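Local structure of chorismate mutase (Corynebacterium glutamicum, 5HUB) at residues Thr57-Ile62 with Ile80-Gly85; Asn64-Glu69 with Ala76-Leu81. The protein probably catalyses the pericyclic rearrangement of chorismate to prephenate in the shikimate pathway, and is apparently feedback-activated by tryptophan through inter-enzyme allosteric regulation. One frame throughout, in Å; residues are numbered along the deposited sequence. Where two conformers were deposited one is given.

Contact 1: residues Thr57-Ile62 with Ile80-Gly85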
loop_
_atom_site.group_PDB
_atom_site.type_symbol
_atom_site.label_atom_id
_atom_site.label_comp_id
_atom_site.label_asym_id
_atom_site.label_seq_id
_atom_site.Cartn_x
_atom_site.Cartn_y
_atom_site.Cartn_z
ATOM N N THR A 57 -12.236 14.299 -9.790
ATOM C CA THR A 57 -11.015 14.790 -10.409
ATOM C C THR A 57 -9.802 14.563 -9.482
ATOM O O THR A 57 -8.728 14.167 -9.986
ATOM C CB THR A 57 -11.193 16.299 -10.814
ATOM O OG1 THR A 57 -12.338 16.402 -11.644
ATOM C CG2 THR A 57 -10.013 16.835 -11.513
ATOM N N ARG A 58 -9.971 14.760 -8.193
ATOM C CA ARG A 58 -8.882 14.470 -7.272
ATOM C C ARG A 58 -8.568 12.955 -7.253
ATOM O O ARG A 58 -7.384 12.601 -7.123
ATOM C CB ARG A 58 -9.241 14.904 -5.863
ATOM C CG ARG A 58 -9.218 16.409 -5.666
ATOM C CD ARG A 58 -9.030 16.846 -4.209
ATOM N NE ARG A 58 -9.961 16.216 -3.303
ATOM C CZ ARG A 58 -11.105 16.708 -2.866
ATOM N NH1 ARG A 58 -11.490 17.919 -3.227
ATOM N NH2 ARG A 58 -11.863 15.984 -2.051
ATOM N N GLU A 59 -9.562 12.098 -7.296
ATOM C CA GLU A 59 -9.331 10.638 -7.240
ATOM C C GLU A 59 -8.618 10.231 -8.482
ATOM O O GLU A 59 -7.706 9.365 -8.383
ATOM C CB GLU A 59 -10.661 9.937 -7.059
ATOM C CG GLU A 59 -11.321 10.084 -5.691
ATOM C CD GLU A 59 -12.671 9.360 -5.551
ATOM O OE1 GLU A 59 -13.222 8.926 -6.560
ATOM O OE2 GLU A 59 -13.129 9.224 -4.415
ATOM N N VAL A 60 -8.941 10.753 -9.652
ATOM C CA VAL A 60 -8.205 10.424 -10.861
ATOM C C VAL A 60 -6.752 10.816 -10.782
ATOM O O VAL A 60 -5.873 10.053 -11.224
ATOM C CB VAL A 60 -8.906 11.041 -12.092
ATOM C CG1 VAL A 60 -8.003 10.881 -13.322
ATOM C CG2 VAL A 60 -10.249 10.352 -12.286
ATOM N N ALA A 61 -6.431 11.974 -10.218
ATOM C CA ALA A 61 -5.036 12.366 -10.047
ATOM C C ALA A 61 -4.281 11.332 -9.191
ATOM O O ALA A 61 -3.107 11.069 -9.443
ATOM C CB ALA A 61 -4.972 13.708 -9.351
ATOM N N ILE A 62 -4.902 10.877 -8.131
ATOM C CA ILE A 62 -4.272 9.928 -7.215
ATOM C C ILE A 62 -4.031 8.619 -7.986
ATOM O O ILE A 62 -2.937 8.031 -7.912
ATOM C CB ILE A 62 -5.134 9.703 -5.953
ATOM C CG1 ILE A 62 -5.163 11.022 -5.144
ATOM C CG2 ILE A 62 -4.578 8.490 -5.151
ATOM C CD1 ILE A 62 -6.140 11.004 -4.007
ATOM N N ILE A 80 -7.754 0.674 -3.343
ATOM C CA ILE A 80 -7.830 0.260 -1.967
ATOM C C ILE A 80 -7.837 1.437 -0.993
ATOM O O ILE A 80 -8.647 1.497 -0.063
ATOM C CB ILE A 80 -6.659 -0.732 -1.620
ATOM C CG1 ILE A 80 -6.919 -2.049 -2.323
ATOM C CG2 ILE A 80 -6.618 -0.988 -0.125
ATOM C CD1 ILE A 80 -5.706 -3.012 -2.254
ATOM N N LEU A 81 -6.891 2.332 -1.171
ATOM C CA LEU A 81 -6.723 3.438 -0.247
ATOM C C LEU A 81 -7.987 4.335 -0.286
ATOM O O LEU A 81 -8.453 4.816 0.722
ATOM C CB LEU A 81 -5.486 4.222 -0.588
ATOM C CG LEU A 81 -4.177 3.466 -0.453
ATOM C CD1 LEU A 81 -3.008 4.338 -0.870
ATOM C CD2 LEU A 81 -4.011 2.887 0.930
ATOM N N LEU A 82 -8.505 4.593 -1.497
ATOM C CA LEU A 82 -9.731 5.388 -1.651
ATOM C C LEU A 82 -10.904 4.721 -1.000
ATOM O O LEU A 82 -11.686 5.412 -0.310
ATOM C CB LEU A 82 -9.982 5.672 -3.120
ATOM C CG LEU A 82 -8.952 6.578 -3.792
ATOM C CD1 LEU A 82 -9.272 6.720 -5.279
ATOM C CD2 LEU A 82 -8.921 7.978 -3.134
ATOM N N ARG A 83 -11.102 3.421 -1.191
ATOM C CA ARG A 83 -12.194 2.704 -0.479
ATOM C C ARG A 83 -12.055 2.769 1.030
ATOM O O ARG A 83 -12.996 3.099 1.745
ATOM C CB ARG A 83 -12.307 1.240 -0.886
ATOM C CG ARG A 83 -12.828 0.963 -2.279
ATOM C CD ARG A 83 -13.220 -0.518 -2.432
ATOM N NE ARG A 83 -12.108 -1.455 -2.340
ATOM C CZ ARG A 83 -11.255 -1.744 -3.336
ATOM N NH1 ARG A 83 -10.302 -2.579 -3.099
ATOM N NH2 ARG A 83 -11.307 -1.152 -4.541
ATOM N N MET A 84 -10.857 2.522 1.522
ATOM C CA MET A 84 -10.625 2.617 2.947
ATOM C C MET A 84 -10.913 3.998 3.546
ATOM O O MET A 84 -11.396 4.116 4.690
ATOM C CB MET A 84 -9.193 2.253 3.249
ATOM C CG MET A 84 -8.875 0.769 3.070
ATOM S SD MET A 84 -7.160 0.348 3.411
ATOM C CE MET A 84 -7.206 0.448 5.188
ATOM N N GLY A 85 -10.606 5.033 2.770
ATOM C CA GLY A 85 -10.686 6.415 3.253
ATOM C C GLY A 85 -12.079 6.968 3.288
ATOM O O GLY A 85 -12.214 8.111 3.697
#

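Contact 2: residues Asn64-Glu69 with Ala76-Leu81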
loop_
_atom_site.group_PDB
_atom_site.type_symbol
_atom_site.label_atom_id
_atom_site.label_comp_id
_atom_site.label_asym_id
_atom_site.label_seq_id
_atom_site.Cartn_x
_atom_site.Cartn_y
_atom_site.Cartn_z
ATOM N N ASN A 64 -3.698 8.163 -11.151
ATOM C CA ASN A 64 -2.685 8.451 -12.151
ATOM C C ASN A 64 -1.312 8.521 -11.517
ATOM O O ASN A 64 -0.328 8.049 -12.083
ATOM C CB ASN A 64 -2.949 9.757 -12.912
ATOM C CG ASN A 64 -4.118 9.663 -13.885
ATOM O OD1 ASN A 64 -4.560 8.575 -14.257
ATOM N ND2 ASN A 64 -4.591 10.806 -14.337
ATOM N N GLN A 65 -1.208 9.175 -10.375
ATOM C CA GLN A 65 0.059 9.221 -9.682
ATOM C C GLN A 65 0.551 7.806 -9.346
ATOM O O GLN A 65 1.729 7.491 -9.541
ATOM C CB GLN A 65 -0.061 10.016 -8.383
ATOM C CG GLN A 65 1.207 9.947 -7.498
ATOM C CD GLN A 65 1.028 10.654 -6.191
ATOM O OE1 GLN A 65 -0.084 11.014 -5.828
ATOM N NE2 GLN A 65 2.110 10.872 -5.470
ATOM N N PHE A 66 -0.328 7.010 -8.782
ATOM C CA PHE A 66 0.101 5.634 -8.396
ATOM C C PHE A 66 0.487 4.855 -9.649
ATOM O O PHE A 66 1.526 4.147 -9.630
ATOM C CB PHE A 66 -1.010 4.959 -7.616
ATOM C CG PHE A 66 -1.030 5.295 -6.152
ATOM C CD1 PHE A 66 -1.205 6.571 -5.697
ATOM C CD2 PHE A 66 -0.772 4.312 -5.210
ATOM C CE1 PHE A 66 -1.214 6.880 -4.366
ATOM C CE2 PHE A 66 -0.730 4.617 -3.870
ATOM C CZ PHE A 66 -0.962 5.910 -3.443
ATOM N N ARG A 67 -0.218 4.975 -10.749
ATOM C CA ARG A 67 0.152 4.310 -11.987
ATOM C C ARG A 67 1.510 4.780 -12.446
ATOM O O ARG A 67 2.361 3.974 -12.856
ATOM C CB ARG A 67 -0.904 4.594 -13.072
ATOM C CG ARG A 67 -0.616 3.793 -14.342
ATOM C CD ARG A 67 -1.453 4.208 -15.548
ATOM N NE ARG A 67 -2.884 4.043 -15.292
ATOM C CZ ARG A 67 -3.743 5.030 -15.016
ATOM N NH1 ARG A 67 -3.367 6.314 -15.009
ATOM N NH2 ARG A 67 -5.018 4.739 -14.785
ATOM N N GLU A 68 1.768 6.078 -12.419
ATOM C CA GLU A 68 3.039 6.628 -12.905
ATOM C C GLU A 68 4.216 6.145 -12.055
ATOM O O GLU A 68 5.300 5.891 -12.593
ATOM C CB GLU A 68 3.018 8.148 -12.930
ATOM C CG GLU A 68 2.146 8.642 -14.048
ATOM C CD GLU A 68 1.746 10.099 -13.886
ATOM O OE1 GLU A 68 2.453 10.871 -13.168
ATOM O OE2 GLU A 68 0.728 10.500 -14.532
ATOM N N GLU A 69 4.012 6.030 -10.756
ATOM C CA GLU A 69 5.080 5.689 -9.820
ATOM C C GLU A 69 5.392 4.208 -9.730
ATOM O O GLU A 69 6.560 3.853 -9.608
ATOM C CB GLU A 69 4.742 6.246 -8.436
ATOM C CG GLU A 69 4.506 7.744 -8.421
ATOM C CD GLU A 69 5.699 8.553 -7.965
ATOM O OE1 GLU A 69 6.823 8.322 -8.473
ATOM O OE2 GLU A 69 5.501 9.399 -7.059
ATOM N N ALA A 76 -4.949 -0.200 -8.782
ATOM C CA ALA A 76 -5.562 -1.040 -7.812
ATOM C C ALA A 76 -5.165 -0.636 -6.374
ATOM O O ALA A 76 -5.990 -0.652 -5.467
ATOM C CB ALA A 76 -5.129 -2.483 -8.068
ATOM N N LEU A 77 -3.906 -0.304 -6.179
ATOM C CA LEU A 77 -3.470 0.120 -4.883
ATOM C C LEU A 77 -4.191 1.441 -4.457
ATOM O O LEU A 77 -4.677 1.571 -3.331
ATOM C CB LEU A 77 -1.945 0.299 -4.861
ATOM C CG LEU A 77 -1.340 0.941 -3.595
ATOM C CD1 LEU A 77 -1.704 0.133 -2.358
ATOM C CD2 LEU A 77 0.172 1.049 -3.729
ATOM N N ALA A 78 -4.213 2.426 -5.361
ATOM C CA ALA A 78 -4.952 3.654 -5.117
ATOM C C ALA A 78 -6.439 3.367 -4.757
ATOM O O ALA A 78 -6.984 3.966 -3.836
ATOM C CB ALA A 78 -4.877 4.586 -6.347
ATOM N N GLY A 79 -7.048 2.414 -5.479
ATOM C CA GLY A 79 -8.428 2.007 -5.246
ATOM C C GLY A 79 -8.696 1.477 -3.852
ATOM O O GLY A 79 -9.654 1.812 -3.198
ATOM N N ILE A 80 -7.754 0.674 -3.343
ATOM C CA ILE A 80 -7.830 0.260 -1.967
ATOM C C ILE A 80 -7.837 1.437 -0.993
ATOM O O ILE A 80 -8.647 1.497 -0.063
ATOM C CB ILE A 80 -6.659 -0.732 -1.620
ATOM C CG1 ILE A 80 -6.919 -2.049 -2.323
ATOM C CG2 ILE A 80 -6.618 -0.988 -0.125
ATOM C CD1 ILE A 80 -5.706 -3.012 -2.254
ATOM N N LEU A 81 -6.891 2.332 -1.171
ATOM C CA LEU A 81 -6.723 3.438 -0.247
ATOM C C LEU A 81 -7.987 4.335 -0.286
ATOM O O LEU A 81 -8.453 4.816 0.722
ATOM C CB LEU A 81 -5.486 4.222 -0.588
ATOM C CG LEU A 81 -4.177 3.466 -0.453
ATOM C CD1 LEU A 81 -3.008 4.338 -0.870
ATOM C CD2 LEU A 81 -4.011 2.887 0.930
#

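Contact 1: residues Thr57-Ile62 with Ile80-Gly85
Leu82 reaches from helix 74-84 to helix 49-70 and meets Glu59 and Ile62 there. The contact between the segments is apolar. CD1 of Leu82 lies 3.9 Å from CB of Glu59. The next methylene is engaged as well: CG of Glu59 touches Leu82 CD1 and lies 4.1 Å from Leu82 CD2. Both branches of the leucine fork therefore press on the aliphatic root of the glutamate, and the two side chains cross at a slant. CD2 also approaches the end of Ile62, with 4.2 Å between Leu82 CD2 and Ile62 CD1. Leu82 thus meets residues one helical turn apart on the facing helix. The backbones stay well separated, with 7.7 Å between the CA atoms of Glu59 and Leu82.

The polar end of Glu59 does other work. Its chain runs extended beyond CG (chi2 180°), which leads the carboxylate away from the leucine methyls. There OE2 forms a salt bridge with NH2 of Arg86, just after Gly85. One residue thus gives its methylenes to packing and its charge to Arg86.

This is a surface contact, near the C-terminal end of helix 74-84. On that helix, Leu81 and Met84 pack on Val32 of helix 11-42. Arg83 makes a salt bridge from NE to Glu73 of the second subunit.

Contact 2: residues Asn64-Glu69 with Ala76-Leu81
This is a buried, apolar helix-helix contact, in which the Phe66 ring on helix 49-70 packs against Leu77, Ala78 and Leu81 on helix 74-84. The two segments run roughly antiparallel, at 142° between their directions, and their axes come within 8.8 Å. The CA atoms of Phe66 and Ala78 are 6.3 Å apart. The small alanine side chain sits at this close approach.

Three groups meet the ring, each from its own direction. CB of Ala78 lies over one face, 3.9 Å from CG of Phe66. CD2 of Leu77 comes to the ring edge, close to its plane, at 3.7 Å from Phe66 CE2. With chi1 at 172°, CG of Leu77 is turned away from its backbone N, and both CG and CD2 of Leu77 lie against the CD2-CE2 side of the ring. CD1 of Leu81 approaches obliquely, 3.6 Å from CZ of Phe66. Both leucine side chains cross the phenylalanine at about a right angle.

The pair forms a helical hairpin, with helix 49-70 turning back into helix 74-84 through a short connection. It belongs to the all-helical fold of type II chorismate mutases. Two more residues of helix 49-70 join the packing: Ala78 also touches Ile63, and Leu77 touches Ile70 near the connection. The second subunit adds to this core: its Leu29 packs on Phe66, and its Leu77 meets Leu77 of this chain.

Overall arrangement
Contacts 1 and 2 join the same two helices, 49-70 and 74-84, and their centres are about 8 Å apart. They meet directly where Ile62 CG2 lies 4.1 Å from Ala78 CB. Contact 2 is nearer the turn between the helices and is buried, whereas contact 1 lies farther from that turn, at the surface and near the C-terminal end of helix 74-84. The segments on helix 74-84 share Ile80 and Leu81. Leu81 ties contact 2 to helix 11-42 through Arg35. Both contacts adjoin the second subunit. Glu69, in the segment 64-69 of contact 2, forms salt bridges with Lys33 and Arg26 of that subunit.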